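Local structure of KLLA0C04147p (Kluyveromyces lactis, 5H2A) at residues D216-R224 with L258-D269. The protein is the yeast oxysterol-binding-protein homologue Osh1, probably a sterol-binding and sterol-transfer protein, represented here by its ankyrin-repeat domain. Numbering follows the deposited sequence.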
loop_
_atom_site.group_PDB
_atom_site.type_symbol
_atom_site.label_atom_id
_atom_site.label_comp_id
_atom_site.label_asym_id
_atom_site.label_seq_id
_atom_site.Cartn_x
_atom_site.Cartn_y
_atom_site.Cartn_z
ATOM N N ASP A 216 -13.529 -2.273 -12.873
ATOM C CA ASP A 216 -12.993 -3.302 -11.985
ATOM C C ASP A 216 -12.117 -2.741 -10.877
ATOM O O ASP A 216 -11.666 -3.512 -10.023
ATOM C CB ASP A 216 -12.198 -4.335 -12.778
ATOM C CG ASP A 216 -13.078 -5.191 -13.656
ATOM O OD1 ASP A 216 -14.313 -5.188 -13.443
ATOM O OD2 ASP A 216 -12.540 -5.868 -14.557
ATOM N N HIS A 217 -11.873 -1.435 -10.847
ATOM C CA HIS A 217 -10.991 -0.850 -9.841
ATOM C C HIS A 217 -11.630 0.351 -9.170
ATOM O O HIS A 217 -10.968 1.349 -8.868
ATOM C CB HIS A 217 -9.640 -0.503 -10.456
ATOM C CG HIS A 217 -8.841 -1.712 -10.820
ATOM N ND1 HIS A 217 -9.033 -2.404 -12.000
ATOM C CD2 HIS A 217 -7.898 -2.396 -10.131
ATOM C CE1 HIS A 217 -8.215 -3.441 -12.035
ATOM N NE2 HIS A 217 -7.505 -3.451 -10.921
ATOM N N GLY A 218 -12.932 0.270 -8.919
ATOM C CA GLY A 218 -13.608 1.238 -8.088
ATOM C C GLY A 218 -14.310 2.360 -8.808
ATOM O O GLY A 218 -14.879 3.229 -8.138
ATOM N N GLY A 219 -14.289 2.382 -10.143
ATOM C CA GLY A 219 -15.029 3.395 -10.869
ATOM C C GLY A 219 -16.498 3.383 -10.504
ATOM O O GLY A 219 -17.121 2.320 -10.493
ATOM N N ASP A 220 -17.057 4.549 -10.191
ATOM C CA ASP A 220 -18.406 4.627 -9.646
ATOM C C ASP A 220 -19.370 5.080 -10.727
ATOM O O ASP A 220 -19.330 6.253 -11.130
ATOM C CB ASP A 220 -18.444 5.590 -8.454
ATOM C CG ASP A 220 -19.819 5.666 -7.783
ATOM O OD1 ASP A 220 -20.829 5.238 -8.378
ATOM O OD2 ASP A 220 -19.890 6.172 -6.641
ATOM N N PRO A 221 -20.270 4.217 -11.205
ATOM C CA PRO A 221 -21.181 4.626 -12.290
ATOM C C PRO A 221 -22.236 5.632 -11.869
ATOM O O PRO A 221 -22.939 6.167 -12.741
ATOM C CB PRO A 221 -21.821 3.300 -12.723
ATOM C CG PRO A 221 -21.731 2.437 -11.524
ATOM C CD PRO A 221 -20.453 2.810 -10.819
ATOM N N PHE A 222 -22.370 5.915 -10.573
ATOM C CA PHE A 222 -23.343 6.883 -10.090
ATOM C C PHE A 222 -22.779 8.293 -9.986
ATOM O O PHE A 222 -23.549 9.233 -9.764
ATOM C CB PHE A 222 -23.883 6.451 -8.720
ATOM C CG PHE A 222 -24.706 5.190 -8.761
ATOM C CD1 PHE A 222 -25.542 4.929 -9.838
ATOM C CD2 PHE A 222 -24.644 4.267 -7.728
ATOM C CE1 PHE A 222 -26.312 3.771 -9.884
ATOM C CE2 PHE A 222 -25.402 3.100 -7.766
ATOM C CZ PHE A 222 -26.245 2.855 -8.851
ATOM N N LYS A 223 -21.470 8.468 -10.148
ATOM C CA LYS A 223 -20.890 9.805 -10.069
ATOM C C LYS A 223 -21.242 10.598 -11.319
ATOM O O LYS A 223 -20.923 10.190 -12.444
ATOM C CB LYS A 223 -19.375 9.718 -9.867
ATOM C CG LYS A 223 -18.689 11.079 -9.798
ATOM C CD LYS A 223 -17.935 11.286 -8.495
ATOM C CE LYS A 223 -17.280 12.661 -8.467
ATOM N NZ LYS A 223 -16.166 12.721 -7.473
ATOM N N ARG A 224 -21.934 11.717 -11.128
ATOM C CA ARG A 224 -22.324 12.531 -12.262
ATOM C C ARG A 224 -21.173 13.437 -12.674
ATOM O O ARG A 224 -20.256 13.719 -11.896
ATOM C CB ARG A 224 -23.566 13.358 -11.924
ATOM C CG ARG A 224 -24.703 12.506 -11.382
ATOM C CD ARG A 224 -25.959 13.312 -11.088
ATOM N NE ARG A 224 -27.064 12.406 -10.793
ATOM C CZ ARG A 224 -27.905 11.943 -11.710
ATOM N NH1 ARG A 224 -27.777 12.322 -12.976
ATOM N NH2 ARG A 224 -28.874 11.107 -11.366
ATOM N N LEU A 258 -21.944 -0.875 -17.675
ATOM C CA LEU A 258 -22.336 0.181 -16.740
ATOM C C LEU A 258 -23.528 -0.245 -15.896
ATOM O O LEU A 258 -23.605 0.098 -14.707
ATOM C CB LEU A 258 -22.650 1.465 -17.508
ATOM C CG LEU A 258 -21.392 2.131 -18.090
ATOM C CD1 LEU A 258 -21.771 3.229 -19.064
ATOM C CD2 LEU A 258 -20.545 2.689 -16.931
ATOM N N GLU A 259 -24.460 -0.991 -16.494
ATOM C CA GLU A 259 -25.621 -1.470 -15.755
ATOM C C GLU A 259 -25.212 -2.470 -14.684
ATOM O O GLU A 259 -25.689 -2.393 -13.544
ATOM C CB GLU A 259 -26.637 -2.082 -16.720
ATOM C CG GLU A 259 -27.451 -1.056 -17.463
ATOM C CD GLU A 259 -28.286 -1.660 -18.606
ATOM O OE1 GLU A 259 -28.137 -2.868 -18.906
ATOM O OE2 GLU A 259 -29.085 -0.914 -19.205
ATOM N N LYS A 260 -24.302 -3.389 -15.015
ATOM C CA LYS A 260 -23.814 -4.327 -14.014
ATOM C C LYS A 260 -23.029 -3.606 -12.919
ATOM O O LYS A 260 -23.155 -3.934 -11.732
ATOM C CB LYS A 260 -22.962 -5.399 -14.687
ATOM C CG LYS A 260 -22.294 -6.359 -13.722
ATOM C CD LYS A 260 -21.103 -7.059 -14.370
ATOM C CE LYS A 260 -19.892 -7.100 -13.427
ATOM N NZ LYS A 260 -19.405 -5.732 -13.037
ATOM N N ALA A 261 -22.216 -2.614 -13.295
ATOM C CA ALA A 261 -21.473 -1.858 -12.287
ATOM C C ALA A 261 -22.417 -1.097 -11.359
ATOM O O ALA A 261 -22.158 -0.974 -10.153
ATOM C CB ALA A 261 -20.489 -0.903 -12.970
ATOM N N ALA A 262 -23.529 -0.601 -11.903
ATOM C CA ALA A 262 -24.495 0.133 -11.094
ATOM C C ALA A 262 -25.157 -0.780 -10.071
ATOM O O ALA A 262 -25.386 -0.370 -8.923
ATOM C CB ALA A 262 -25.542 0.790 -11.988
ATOM N N ARG A 263 -25.451 -2.024 -10.460
ATOM C CA ARG A 263 -26.005 -2.984 -9.505
ATOM C C ARG A 263 -25.019 -3.259 -8.376
ATOM O O ARG A 263 -25.387 -3.267 -7.197
ATOM C CB ARG A 263 -26.395 -4.284 -10.225
ATOM C CG ARG A 263 -27.636 -4.134 -11.127
ATOM C CD ARG A 263 -28.146 -5.480 -11.671
ATOM N NE ARG A 263 -27.188 -6.154 -12.547
ATOM C CZ ARG A 263 -27.152 -6.005 -13.875
ATOM N NH1 ARG A 263 -26.251 -6.654 -14.598
ATOM N NH2 ARG A 263 -28.011 -5.198 -14.480
ATOM N N GLU A 264 -23.751 -3.473 -8.718
ATOM C CA GLU A 264 -22.754 -3.744 -7.689
ATOM C C GLU A 264 -22.528 -2.518 -6.807
ATOM O O GLU A 264 -22.388 -2.637 -5.580
ATOM C CB GLU A 264 -21.462 -4.219 -8.357
ATOM C CG GLU A 264 -21.696 -5.497 -9.161
ATOM C CD GLU A 264 -20.497 -5.928 -9.990
ATOM O OE1 GLU A 264 -19.629 -5.079 -10.285
ATOM O OE2 GLU A 264 -20.433 -7.122 -10.355
ATOM N N GLN A 265 -22.539 -1.329 -7.412
ATOM C CA GLN A 265 -22.388 -0.088 -6.653
ATOM C C GLN A 265 -23.530 0.103 -5.660
ATOM O O GLN A 265 -23.326 0.627 -4.554
ATOM C CB GLN A 265 -22.327 1.102 -7.613
ATOM C CG GLN A 265 -21.830 2.385 -6.968
ATOM C CD GLN A 265 -20.397 2.261 -6.504
ATOM O OE1 GLN A 265 -19.528 1.798 -7.250
ATOM N NE2 GLN A 265 -20.140 2.652 -5.254
ATOM N N SER A 266 -24.745 -0.297 -6.046
ATOM C CA SER A 266 -25.890 -0.159 -5.149
ATOM C C SER A 266 -25.676 -0.940 -3.855
ATOM O O SER A 266 -26.078 -0.490 -2.774
ATOM C CB SER A 266 -27.163 -0.628 -5.853
ATOM O OG SER A 266 -27.572 0.308 -6.830
ATOM N N VAL A 267 -25.040 -2.106 -3.948
ATOM C CA VAL A 267 -24.758 -2.900 -2.753
ATOM C C VAL A 267 -23.703 -2.214 -1.895
ATOM O O VAL A 267 -23.853 -2.100 -0.674
ATOM C CB VAL A 267 -24.318 -4.326 -3.133
ATOM C CG1 VAL A 267 -23.991 -5.133 -1.878
ATOM C CG2 VAL A 267 -25.400 -5.027 -3.954
ATOM N N ILE A 268 -22.619 -1.747 -2.524
ATOM C CA ILE A 268 -21.556 -1.058 -1.795
ATOM C C ILE A 268 -22.114 0.125 -1.017
ATOM O O ILE A 268 -21.770 0.337 0.152
ATOM C CB ILE A 268 -20.440 -0.618 -2.764
ATOM C CG1 ILE A 268 -19.783 -1.837 -3.414
ATOM C CG2 ILE A 268 -19.410 0.242 -2.043
ATOM C CD1 ILE A 268 -18.941 -1.501 -4.640
ATOM N N ASP A 269 -22.995 0.905 -1.645
ATOM C CA ASP A 269 -23.524 2.111 -1.020
ATOM C C ASP A 269 -24.452 1.843 0.169
ATOM O O ASP A 269 -24.791 2.800 0.873
ATOM C CB ASP A 269 -24.246 2.957 -2.068
ATOM C CG ASP A 269 -23.298 3.476 -3.154
ATOM O OD1 ASP A 269 -22.070 3.308 -3.001
ATOM O OD2 ASP A 269 -23.778 4.057 -4.143
HETATM O O HOH W 1 -16.985 2.577 -6.374
HETATM O O HOH W 2 -22.127 5.981 -5.106
#
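Pro221 and Phe222 pack on helix 249-268, the last helix of this ankyrin-repeat domain. They belong to a type I beta turn, Asp220 to Lys223, in the loop after helix 208-215. Pro221 CG lies 3.8 Å from Ala261 CB and also meets the backbone between Ala261 and Ala262. Phe222 reaches Ala262 with its far end, CE1 lying 3.7 Å from Ala262 CB. Ser266 OG and Asp269 OD2 approach the rim of the Phe222 ring, roughly level with it. The Gln265 amide stacks on the Asp220 carboxylate, their planes 20° apart. The Gln265 chain gets there with CG anti to N (chi1 -166°) and a bend at chi2. Gln265 NE2 donates to Asp269 OD1 (3.0 Å). This bond and a water on Gln265 OE1 together set which way round the amide lies. Asp220 OD1 accepts from Phe222 N (2.8 Å), an Asx turn that fixes the carboxylate beside the start of the beta turn. Further out, Asn188 hydrogen-bonds Asp220 N through OD1 and Gly218 O through ND2. Leu215 of helix 208-215 touches Leu258 and Ala261. Two waters bridge the segments. One donates to Gly218 O and Gln265 OE1. The other donates to Asp220 OD2 and Asp269 OD2, 2.7 Å from each, and so links two carboxylates.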